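Long-range contacts in flavodoxin (Methanosarcina acetivorans C2A, PDB 5WID), which binds flavin mononucleotide and probably serves as an electron carrier: residues L8-N13 with K61-M66; S55-Y60 with G94-L99. One frame throughout, in Å; residues are numbered along the deposited sequence.

Contact 1: L8-N13 with K61-M66. With FMN (flavin mononucleotide), chain D.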
ATOM      1  N   LEU A   8      -1.810  -6.423  -4.494  1.00 11.92           N
ATOM      2  CA  LEU A   8      -2.476  -7.450  -5.285  1.00 11.35           C
ATOM      3  C   LEU A   8      -3.040  -6.772  -6.521  1.00  9.31           C
ATOM      4  O   LEU A   8      -3.699  -5.732  -6.408  1.00 12.86           O
ATOM      5  CB  LEU A   8      -3.610  -8.128  -4.505  1.00 12.98           C
ATOM      6  CG  LEU A   8      -4.291  -9.310  -5.214  1.00 10.74           C
ATOM      7  CD1 LEU A   8      -4.793 -10.350  -4.196  1.00 10.82           C
ATOM      8  CD2 LEU A   8      -5.460  -8.823  -6.085  1.00 14.95           C
ATOM      9  N   SER A   9      -2.834  -7.380  -7.692  1.00 11.05           N
ATOM     10  CA  SER A   9      -3.352  -6.795  -8.922  1.00  9.62           C
ATOM     11  C   SER A   9      -3.742  -7.907  -9.879  1.00 12.85           C
ATOM     12  O   SER A   9      -2.974  -8.856 -10.049  1.00 13.96           O
ATOM     13  CB  SER A   9      -2.293  -5.876  -9.559  1.00 13.27           C
ATOM     14  OG  SER A   9      -2.822  -5.185 -10.679  1.00 13.14           O
ATOM     15  N   THR A  10      -4.918  -7.782 -10.508  1.00 11.80           N
ATOM     16  CA  THR A  10      -5.405  -8.803 -11.438  1.00 11.82           C
ATOM     17  C   THR A  10      -5.139  -8.470 -12.900  1.00 12.59           C
ATOM     18  O   THR A  10      -5.034  -9.385 -13.727  1.00 14.76           O
ATOM     19  CB  THR A  10      -6.919  -9.038 -11.259  1.00 13.80           C
ATOM     20  OG1 THR A  10      -7.661  -7.887 -11.684  1.00 15.51           O
ATOM     21  CG2 THR A  10      -7.256  -9.348  -9.790  1.00 15.24           C
ATOM     22  N   SER A  11      -5.027  -7.192 -13.247  1.00 15.19           N
ATOM     23  CA  SER A  11      -4.791  -6.792 -14.624  1.00 13.62           C
ATOM     24  C   SER A  11      -3.686  -5.757 -14.750  1.00 12.64           C
ATOM     25  O   SER A  11      -3.436  -5.281 -15.862  1.00 15.28           O
ATOM     26  CB  SER A  11      -6.084  -6.244 -15.262  1.00 14.09           C
ATOM     27  OG  SER A  11      -6.350  -4.882 -14.889  1.00 17.65           O
ATOM     28  N   GLY A  12      -3.039  -5.374 -13.648  1.00 12.65           N
ATOM     29  CA  GLY A  12      -1.911  -4.462 -13.690  1.00 12.97           C
ATOM     30  C   GLY A  12      -2.173  -3.064 -13.162  1.00 12.98           C
ATOM     31  O   GLY A  12      -1.214  -2.298 -12.997  1.00 13.75           O
ATOM     32  N   ASN A  13      -3.418  -2.698 -12.867  1.00 13.59           N
ATOM     33  CA  ASN A  13      -3.685  -1.299 -12.535  1.00 12.31           C
ATOM     34  C   ASN A  13      -3.164  -0.945 -11.144  1.00 12.27           C
ATOM     35  O   ASN A  13      -2.467   0.063 -10.970  1.00 13.07           O
ATOM     36  CB  ASN A  13      -5.183  -1.010 -12.659  1.00 12.62           C
ATOM     37  CG  ASN A  13      -5.664  -1.068 -14.110  1.00 14.35           C
ATOM     38  OD1 ASN A  13      -4.882  -0.840 -15.057  1.00 13.56           O
ATOM     39  ND2 ASN A  13      -6.946  -1.385 -14.295  1.00 15.54           N
ATOM     40  N   LYS A  61     -15.072  -5.866  -2.160  1.00 16.23           N
ATOM     41  CA  LYS A  61     -14.104  -6.294  -1.157  1.00 16.54           C
ATOM     42  C   LYS A  61     -12.705  -6.238  -1.756  1.00 17.73           C
ATOM     43  O   LYS A  61     -12.538  -6.190  -2.974  1.00 15.37           O
ATOM     44  CB  LYS A  61     -14.385  -7.734  -0.684  1.00 18.42           C
ATOM     45  CG  LYS A  61     -15.675  -7.923   0.116  1.00 22.80           C
ATOM     46  CD  LYS A  61     -15.744  -6.929   1.272  1.00 41.29           C
ATOM     47  CE  LYS A  61     -17.030  -7.078   2.085  1.00 49.89           C
ATOM     48  NZ  LYS A  61     -17.004  -6.218   3.305  1.00 40.75           N
ATOM     49  N   MET A  62     -11.687  -6.252  -0.897  1.00 14.46           N
ATOM     50  CA  MET A  62     -10.373  -6.640  -1.398  1.00 14.67           C
ATOM     51  C   MET A  62     -10.416  -8.125  -1.738  1.00 16.20           C
ATOM     52  O   MET A  62     -11.236  -8.881  -1.199  1.00 17.36           O
ATOM     53  CB  MET A  62      -9.273  -6.345  -0.369  1.00 13.77           C
ATOM     54  CG  MET A  62      -9.161  -7.379   0.756  1.00 15.80           C
ATOM     55  SD  MET A  62      -8.075  -6.787   2.081  1.00 15.97           S
ATOM     56  CE  MET A  62      -9.130  -5.602   2.901  1.00 16.13           C
ATOM     57  N   LEU A  63      -9.568  -8.553  -2.668  1.00 15.44           N
ATOM     58  CA  LEU A  63      -9.637  -9.963  -3.039  1.00 15.87           C
ATOM     59  C   LEU A  63      -9.189 -10.841  -1.872  1.00 17.68           C
ATOM     60  O   LEU A  63      -8.395 -10.423  -1.022  1.00 16.79           O
ATOM     61  CB  LEU A  63      -8.797 -10.247  -4.283  1.00 16.85           C
ATOM     62  CG  LEU A  63      -9.476  -9.867  -5.612  1.00 21.17           C
ATOM     63  CD1 LEU A  63      -9.336  -8.361  -5.867  1.00 22.24           C
ATOM     64  CD2 LEU A  63      -8.884 -10.653  -6.775  1.00 21.75           C
ATOM     65  N   LEU A  64      -9.737 -12.055  -1.819  1.00 15.42           N
ATOM     66  CA  LEU A  64      -9.490 -12.945  -0.686  1.00 15.59           C
ATOM     67  C   LEU A  64      -8.010 -13.205  -0.389  1.00 14.65           C
ATOM     68  O   LEU A  64      -7.648 -13.221   0.802  1.00 17.54           O
ATOM     69  CB  LEU A  64     -10.244 -14.266  -0.907  1.00 17.94           C
ATOM     70  CG  LEU A  64     -10.131 -15.318   0.200  1.00 23.60           C
ATOM     71  CD1 LEU A  64     -10.591 -14.739   1.539  1.00 30.02           C
ATOM     72  CD2 LEU A  64     -10.941 -16.560  -0.155  1.00 25.94           C
ATOM     73  N   PRO A  65      -7.119 -13.417  -1.369  1.00 15.93           N
ATOM     74  CA  PRO A  65      -5.702 -13.584  -1.007  1.00 16.51           C
ATOM     75  C   PRO A  65      -5.137 -12.394  -0.255  1.00 17.10           C
ATOM     76  O   PRO A  65      -4.303 -12.582   0.636  1.00 15.34           O
ATOM     77  CB  PRO A  65      -5.009 -13.777  -2.364  1.00 13.16           C
ATOM     78  CG  PRO A  65      -6.093 -14.407  -3.223  1.00 18.11           C
ATOM     79  CD  PRO A  65      -7.332 -13.645  -2.813  1.00 18.65           C
ATOM     80  N   MET A  66      -5.577 -11.172  -0.570  1.00 15.62           N
ATOM     81  CA  MET A  66      -5.081 -10.015   0.171  1.00 14.30           C
ATOM     82  C   MET A  66      -5.704  -9.944   1.562  1.00 14.87           C
ATOM     83  O   MET A  66      -5.042  -9.530   2.529  1.00 15.70           O
ATOM     84  CB  MET A  66      -5.346  -8.720  -0.607  1.00 12.20           C
ATOM     85  CG  MET A  66      -4.915  -7.445   0.151  1.00 14.33           C
ATOM     86  SD  MET A  66      -3.168  -7.464   0.586  1.00 15.57           S
ATOM     87  CE  MET A  66      -2.422  -6.950  -0.955  1.00 16.35           C
TER
HETATM   88  N1  FMN D 201     -14.709  -2.496  -9.080  1.00 13.75           N
HETATM   89  C2  FMN D 201     -15.404  -1.949  -8.028  1.00 15.95           C
HETATM   90  O2  FMN D 201     -15.233  -0.762  -7.736  1.00 16.05           O
HETATM   91  N3  FMN D 201     -16.291  -2.725  -7.300  1.00 14.08           N
HETATM   92  C4  FMN D 201     -16.483  -4.049  -7.598  1.00 17.24           C
HETATM   93  O4  FMN D 201     -17.278  -4.707  -6.911  1.00 17.25           O
HETATM   94  C4A FMN D 201     -15.785  -4.602  -8.676  1.00 16.20           C
HETATM   95  N5  FMN D 201     -15.962  -5.924  -9.025  1.00 16.17           N
HETATM   96  C5A FMN D 201     -15.268  -6.459 -10.094  1.00 17.18           C
HETATM   97  C6  FMN D 201     -15.474  -7.796 -10.430  1.00 16.66           C
HETATM   98  C7  FMN D 201     -14.784  -8.350 -11.497  1.00 16.21           C
HETATM   99  C7M FMN D 201     -15.021  -9.798 -11.839  1.00 18.47           C
HETATM  100  C8  FMN D 201     -13.901  -7.571 -12.242  1.00 17.90           C
HETATM  101  C8M FMN D 201     -13.154  -8.163 -13.405  1.00 17.07           C
HETATM  102  C9  FMN D 201     -13.696  -6.227 -11.910  1.00 13.32           C
HETATM  103  C9A FMN D 201     -14.384  -5.677 -10.834  1.00 14.21           C
HETATM  104  N10 FMN D 201     -14.193  -4.350 -10.483  1.00 14.92           N
HETATM  105  C10 FMN D 201     -14.897  -3.816  -9.418  1.00 15.34           C
HETATM  106  C1' FMN D 201     -13.269  -3.477 -11.269  1.00 16.51           C
HETATM  107  C2' FMN D 201     -11.797  -3.611 -10.880  1.00 11.75           C
HETATM  108  O2' FMN D 201     -11.552  -3.241  -9.533  1.00 13.08           O
HETATM  109  C3' FMN D 201     -11.024  -2.677 -11.806  1.00 11.32           C
HETATM  110  O3' FMN D 201     -11.076  -3.198 -13.122  1.00 12.38           O
HETATM  111  C4' FMN D 201      -9.569  -2.441 -11.388  1.00 13.13           C
HETATM  112  O4' FMN D 201      -9.040  -1.450 -12.248  1.00 14.70           O
HETATM  113  C5' FMN D 201      -8.702  -3.701 -11.446  1.00 12.25           C
HETATM  114  O5' FMN D 201      -7.422  -3.353 -10.944  1.00 12.52           O
HETATM  115  P   FMN D 201      -6.229  -4.428 -10.947  1.00 12.39           P
HETATM  116  O1P FMN D 201      -5.163  -3.885 -10.028  1.00 12.24           O
HETATM  117  O2P FMN D 201      -6.768  -5.738 -10.409  1.00 12.60           O
HETATM  118  O3P FMN D 201      -5.726  -4.572 -12.357  1.00 13.89           O
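At the phosphate-binding loop of this flavodoxin, Leu8 packs on Leu63, Pro65 and Met66, and Thr10 touches Leu63, an example of a ligand loop with apolar packing along one flank. Leu8 turns CG away from its own N (chi1 -175°), beside the carbonyl carbon, and its methyls go to different neighbours. CD2 meets Leu63 CD1 at 3.9 Å, the two side chains crossing at about a right angle, while CD1 lies against Pro65 CB. The Met66 chain, bent at its second and third torsions, brings its methyl CE to 3.6 Å from Leu8 N. Thr10 adds a smaller touch, CG2 to Leu63 CD2 at 3.7 Å. The arrangement belongs to the open alpha/beta flavodoxin fold, in which the loop between strand 2-8 and helix 13-27 receives the FMN phosphate. Thr10 is divided between the two tasks: as its methyl faces Leu63, OG1 donates to FMN O2P at 2.7 Å, joined there by its own backbone N. Ser11 N and OG, together with Asn13 N, grip FMN O3P, and the N-terminal end of the helix probably favours the negative charge. Ser9 OG donates to FMN O1P and also accepts from Gly12 N at 3.0 Å in an ST motif. Gly12, the N-cap residue, has a positive phi of 108°, where a CB would press on the preceding carbonyl oxygen.

Contact 2: S55-Y60 with G94-L99. With FMN (flavin mononucleotide), chain D.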
ATOM      1  N   SER A  55      -4.848  -3.090  -3.154  1.00 11.04           N
ATOM      2  CA  SER A  55      -5.608  -4.142  -3.814  1.00 10.66           C
ATOM      3  C   SER A  55      -6.673  -3.509  -4.687  1.00 11.80           C
ATOM      4  O   SER A  55      -7.227  -2.460  -4.345  1.00 12.78           O
ATOM      5  CB  SER A  55      -6.288  -5.087  -2.809  1.00 10.16           C
ATOM      6  OG  SER A  55      -7.077  -6.059  -3.478  1.00 13.49           O
ATOM      7  N   SER A  56      -7.008  -4.188  -5.779  1.00 11.74           N
ATOM      8  CA  SER A  56      -8.200  -3.782  -6.497  1.00 13.07           C
ATOM      9  C   SER A  56      -9.439  -4.236  -5.726  1.00 12.97           C
ATOM     10  O   SER A  56      -9.353  -4.951  -4.721  1.00 14.66           O
ATOM     11  CB  SER A  56      -8.191  -4.339  -7.925  1.00 12.79           C
ATOM     12  OG  SER A  56      -7.878  -5.729  -7.919  1.00 13.80           O
ATOM     13  N   THR A  57     -10.603  -3.766  -6.176  1.00 12.21           N
ATOM     14  CA  THR A  57     -11.884  -4.098  -5.566  1.00 12.02           C
ATOM     15  C   THR A  57     -12.591  -5.096  -6.473  1.00 14.08           C
ATOM     16  O   THR A  57     -12.824  -4.806  -7.650  1.00 15.45           O
ATOM     17  CB  THR A  57     -12.755  -2.851  -5.378  1.00 12.52           C
ATOM     18  OG1 THR A  57     -12.100  -1.894  -4.529  1.00 14.54           O
ATOM     19  CG2 THR A  57     -14.121  -3.226  -4.781  1.00 14.25           C
ATOM     20  N   PHE A  58     -12.905  -6.273  -5.942  1.00 13.06           N
ATOM     21  CA  PHE A  58     -13.733  -7.257  -6.635  1.00 14.30           C
ATOM     22  C   PHE A  58     -14.934  -7.554  -5.756  1.00 14.69           C
ATOM     23  O   PHE A  58     -14.764  -7.955  -4.600  1.00 16.27           O
ATOM     24  CB  PHE A  58     -12.967  -8.556  -6.909  1.00 16.05           C
ATOM     25  CG  PHE A  58     -12.253  -8.588  -8.230  1.00 19.28           C
ATOM     26  CD1 PHE A  58     -11.385  -7.569  -8.603  1.00 19.74           C
ATOM     27  CD2 PHE A  58     -12.435  -9.655  -9.092  1.00 23.93           C
ATOM     28  CE1 PHE A  58     -10.716  -7.621  -9.827  1.00 18.45           C
ATOM     29  CE2 PHE A  58     -11.773  -9.716 -10.310  1.00 21.42           C
ATOM     30  CZ  PHE A  58     -10.910  -8.705 -10.680  1.00 19.03           C
ATOM     31  N   TYR A  59     -16.134  -7.375  -6.304  1.00 14.53           N
ATOM     32  CA  TYR A  59     -17.381  -7.612  -5.576  1.00 15.05           C
ATOM     33  C   TYR A  59     -17.308  -7.018  -4.168  1.00 18.00           C
ATOM     34  O   TYR A  59     -17.524  -7.694  -3.159  1.00 18.96           O
ATOM     35  CB  TYR A  59     -17.721  -9.107  -5.557  1.00 15.75           C
ATOM     36  CG  TYR A  59     -17.873  -9.624  -6.957  1.00 21.08           C
ATOM     37  CD1 TYR A  59     -18.954  -9.224  -7.738  1.00 21.06           C
ATOM     38  CD2 TYR A  59     -16.911 -10.448  -7.534  1.00 20.88           C
ATOM     39  CE1 TYR A  59     -19.090  -9.653  -9.045  1.00 19.36           C
ATOM     40  CE2 TYR A  59     -17.050 -10.892  -8.852  1.00 18.76           C
ATOM     41  CZ  TYR A  59     -18.137 -10.483  -9.597  1.00 19.52           C
ATOM     42  OH  TYR A  59     -18.296 -10.888 -10.907  1.00 19.90           O
ATOM     43  N   TYR A  60     -17.004  -5.713  -4.133  1.00 16.49           N
ATOM     44  CA  TYR A  60     -17.136  -4.820  -2.979  1.00 15.83           C
ATOM     45  C   TYR A  60     -16.123  -5.095  -1.877  1.00 20.56           C
ATOM     46  O   TYR A  60     -16.281  -4.575  -0.767  1.00 18.07           O
ATOM     47  CB  TYR A  60     -18.569  -4.858  -2.416  1.00 19.27           C
ATOM     48  CG  TYR A  60     -19.551  -4.940  -3.554  1.00 17.09           C
ATOM     49  CD1 TYR A  60     -19.679  -3.883  -4.442  1.00 24.14           C
ATOM     50  CD2 TYR A  60     -20.277  -6.100  -3.797  1.00 22.62           C
ATOM     51  CE1 TYR A  60     -20.526  -3.960  -5.518  1.00 25.93           C
ATOM     52  CE2 TYR A  60     -21.125  -6.191  -4.877  1.00 28.38           C
ATOM     53  CZ  TYR A  60     -21.247  -5.113  -5.730  1.00 30.17           C
ATOM     54  OH  TYR A  60     -22.088  -5.176  -6.806  1.00 30.75           O
ATOM     55  N   GLY A  94     -15.324   0.768  -5.219  1.00 15.67           N
ATOM     56  CA  GLY A  94     -14.052   1.201  -4.644  1.00 16.90           C
ATOM     57  C   GLY A  94     -13.850   1.003  -3.157  1.00 15.35           C
ATOM     58  O   GLY A  94     -13.149   1.806  -2.525  1.00 15.34           O
ATOM     59  N   GLU A  95     -14.390  -0.080  -2.594  1.00 16.87           N
ATOM     60  CA  GLU A  95     -14.286  -0.298  -1.152  1.00 13.71           C
ATOM     61  C   GLU A  95     -12.905  -0.768  -0.708  1.00 14.40           C
ATOM     62  O   GLU A  95     -12.532  -0.523   0.443  1.00 14.66           O
ATOM     63  CB  GLU A  95     -15.313  -1.334  -0.673  1.00 13.17           C
ATOM     64  CG  GLU A  95     -16.776  -0.877  -0.704  1.00 18.87           C
ATOM     65  CD  GLU A  95     -17.457  -1.192  -2.026  1.00 19.48           C
ATOM     66  OE1 GLU A  95     -16.757  -1.516  -3.006  1.00 16.47           O
ATOM     67  OE2 GLU A  95     -18.699  -1.114  -2.088  1.00 19.57           O
ATOM     68  N   ALA A  96     -12.149  -1.469  -1.564  1.00 13.19           N
ATOM     69  CA  ALA A  96     -10.989  -2.204  -1.055  1.00 12.77           C
ATOM     70  C   ALA A  96      -9.983  -1.315  -0.334  1.00 14.42           C
ATOM     71  O   ALA A  96      -9.542  -1.694   0.768  1.00 13.70           O
ATOM     72  CB  ALA A  96     -10.317  -3.005  -2.183  1.00 15.00           C
ATOM     73  N   PRO A  97      -9.566  -0.159  -0.866  1.00 13.29           N
ATOM     74  CA  PRO A  97      -8.566   0.632  -0.125  1.00 13.40           C
ATOM     75  C   PRO A  97      -9.106   1.173   1.185  1.00 12.01           C
ATOM     76  O   PRO A  97      -8.325   1.328   2.137  1.00 12.76           O
ATOM     77  CB  PRO A  97      -8.194   1.754  -1.114  1.00 13.72           C
ATOM     78  CG  PRO A  97      -8.521   1.161  -2.473  1.00 11.97           C
ATOM     79  CD  PRO A  97      -9.815   0.416  -2.197  1.00 13.14           C
ATOM     80  N   ILE A  98     -10.415   1.444   1.265  1.00 12.17           N
ATOM     81  CA  ILE A  98     -11.022   1.862   2.529  1.00 16.99           C
ATOM     82  C   ILE A  98     -10.918   0.742   3.550  1.00 15.74           C
ATOM     83  O   ILE A  98     -10.564   0.961   4.715  1.00 14.91           O
ATOM     84  CB  ILE A  98     -12.499   2.255   2.323  1.00 18.51           C
ATOM     85  CG1 ILE A  98     -12.675   3.097   1.066  1.00 26.65           C
ATOM     86  CG2 ILE A  98     -13.044   2.952   3.573  1.00 18.64           C
ATOM     87  CD1 ILE A  98     -11.945   4.366   1.121  1.00 21.32           C
ATOM     88  N   LEU A  99     -11.263  -0.478   3.119  1.00 13.89           N
ATOM     89  CA  LEU A  99     -11.216  -1.637   4.004  1.00 15.02           C
ATOM     90  C   LEU A  99      -9.793  -1.952   4.441  1.00 15.47           C
ATOM     91  O   LEU A  99      -9.565  -2.358   5.585  1.00 15.59           O
ATOM     92  CB  LEU A  99     -11.840  -2.838   3.295  1.00 16.54           C
ATOM     93  CG  LEU A  99     -13.320  -2.595   3.007  1.00 17.68           C
ATOM     94  CD1 LEU A  99     -13.868  -3.691   2.085  1.00 19.65           C
ATOM     95  CD2 LEU A  99     -14.121  -2.528   4.316  1.00 19.49           C
TER
HETATM   96  N1  FMN D 201     -14.709  -2.496  -9.080  1.00 13.75           N
HETATM   97  C2  FMN D 201     -15.404  -1.949  -8.028  1.00 15.95           C
HETATM   98  O2  FMN D 201     -15.233  -0.762  -7.736  1.00 16.05           O
HETATM   99  N3  FMN D 201     -16.291  -2.725  -7.300  1.00 14.08           N
HETATM  100  C4  FMN D 201     -16.483  -4.049  -7.598  1.00 17.24           C
HETATM  101  O4  FMN D 201     -17.278  -4.707  -6.911  1.00 17.25           O
HETATM  102  C4A FMN D 201     -15.785  -4.602  -8.676  1.00 16.20           C
HETATM  103  N5  FMN D 201     -15.962  -5.924  -9.025  1.00 16.17           N
HETATM  104  C5A FMN D 201     -15.268  -6.459 -10.094  1.00 17.18           C
HETATM  105  C6  FMN D 201     -15.474  -7.796 -10.430  1.00 16.66           C
HETATM  106  C7  FMN D 201     -14.784  -8.350 -11.497  1.00 16.21           C
HETATM  107  C7M FMN D 201     -15.021  -9.798 -11.839  1.00 18.47           C
HETATM  108  C8  FMN D 201     -13.901  -7.571 -12.242  1.00 17.90           C
HETATM  109  C8M FMN D 201     -13.154  -8.163 -13.405  1.00 17.07           C
HETATM  110  C9  FMN D 201     -13.696  -6.227 -11.910  1.00 13.32           C
HETATM  111  C9A FMN D 201     -14.384  -5.677 -10.834  1.00 14.21           C
HETATM  112  N10 FMN D 201     -14.193  -4.350 -10.483  1.00 14.92           N
HETATM  113  C10 FMN D 201     -14.897  -3.816  -9.418  1.00 15.34           C
HETATM  114  C1' FMN D 201     -13.269  -3.477 -11.269  1.00 16.51           C
HETATM  115  C2' FMN D 201     -11.797  -3.611 -10.880  1.00 11.75           C
HETATM  116  O2' FMN D 201     -11.552  -3.241  -9.533  1.00 13.08           O
HETATM  117  C3' FMN D 201     -11.024  -2.677 -11.806  1.00 11.32           C
HETATM  118  O3' FMN D 201     -11.076  -3.198 -13.122  1.00 12.38           O
HETATM  119  C4' FMN D 201      -9.569  -2.441 -11.388  1.00 13.13           C
HETATM  120  O4' FMN D 201      -9.040  -1.450 -12.248  1.00 14.70           O
HETATM  121  C5' FMN D 201      -8.702  -3.701 -11.446  1.00 12.25           C
HETATM  122  O5' FMN D 201      -7.422  -3.353 -10.944  1.00 12.52           O
HETATM  123  P   FMN D 201      -6.229  -4.428 -10.947  1.00 12.39           P
HETATM  124  O1P FMN D 201      -5.163  -3.885 -10.028  1.00 12.24           O
HETATM  125  O2P FMN D 201      -6.768  -5.738 -10.409  1.00 12.60           O
HETATM  126  O3P FMN D 201      -5.726  -4.572 -12.357  1.00 13.89           O
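Thr57 touches both the flavin and the segment 94-99. Its methyl CG2 lies 3.4 Å from FMN N3, and on the other branch OG1 accepts a hydrogen bond from Ala96 N at 3.0 Å, with an N-H...O angle of 157°. Placing OG1 anti to the carbonyl carbon (chi1 -60°) lets the two branches divide this work. At the pyrimidine end of the flavin, Gly94 N donates to FMN O2 at 2.9 Å and Tyr60 N to FMN O4 at 3.0 Å, so backbone groups from both segments read its carbonyls, a recurring feature of flavodoxins. At the other end Phe58 turns one face to the dimethylbenzene ring, FMN C8 standing 3.5 Å above its plane, offset toward the rim. With an alanine in place of Phe58, the benzenoid part of the flavin is likely to lose this ring from its face. In the next shell, Glu95 runs alongside Tyr60, its carboxylate turned 82° from the ring. Glu95 OE1 comes within 3.3 Å of Tyr60 CA, while its hydrogen bond goes to Ser93 OG. Ala96 CB fits against Ser56 O at 3.3 Å. Farther out, helix 96-106 lies beside strand 50-58, with Met62 of strand 61-62 touching Ala96 and Leu99, and Pro97 and Ile98 resting on Val115 and Arg117 of strand 110-119.

One cofactor draws the two contacts together, their centres about 8 Å apart: contact 1 lies at the phosphate end of FMN and contact 2 along the isoalloxazine. The phosphate is nevertheless shared, since Ser56 OG of contact 2 donates to FMN O2P at 2.7 Å, the oxygen that Thr10 also holds. Phe58 is one bridge between them, with its CZ 3.5 Å from Thr10 OG1 and its CD1 3.5 Å from Leu63 CD1; Leu63 CD1 also meets Ser56 O at 3.6 Å. Strand 50-58 pairs antiparallel with strand 61-62, and the segment that packs beside the phosphate loop follows directly in the chain on the one that lines the flavin.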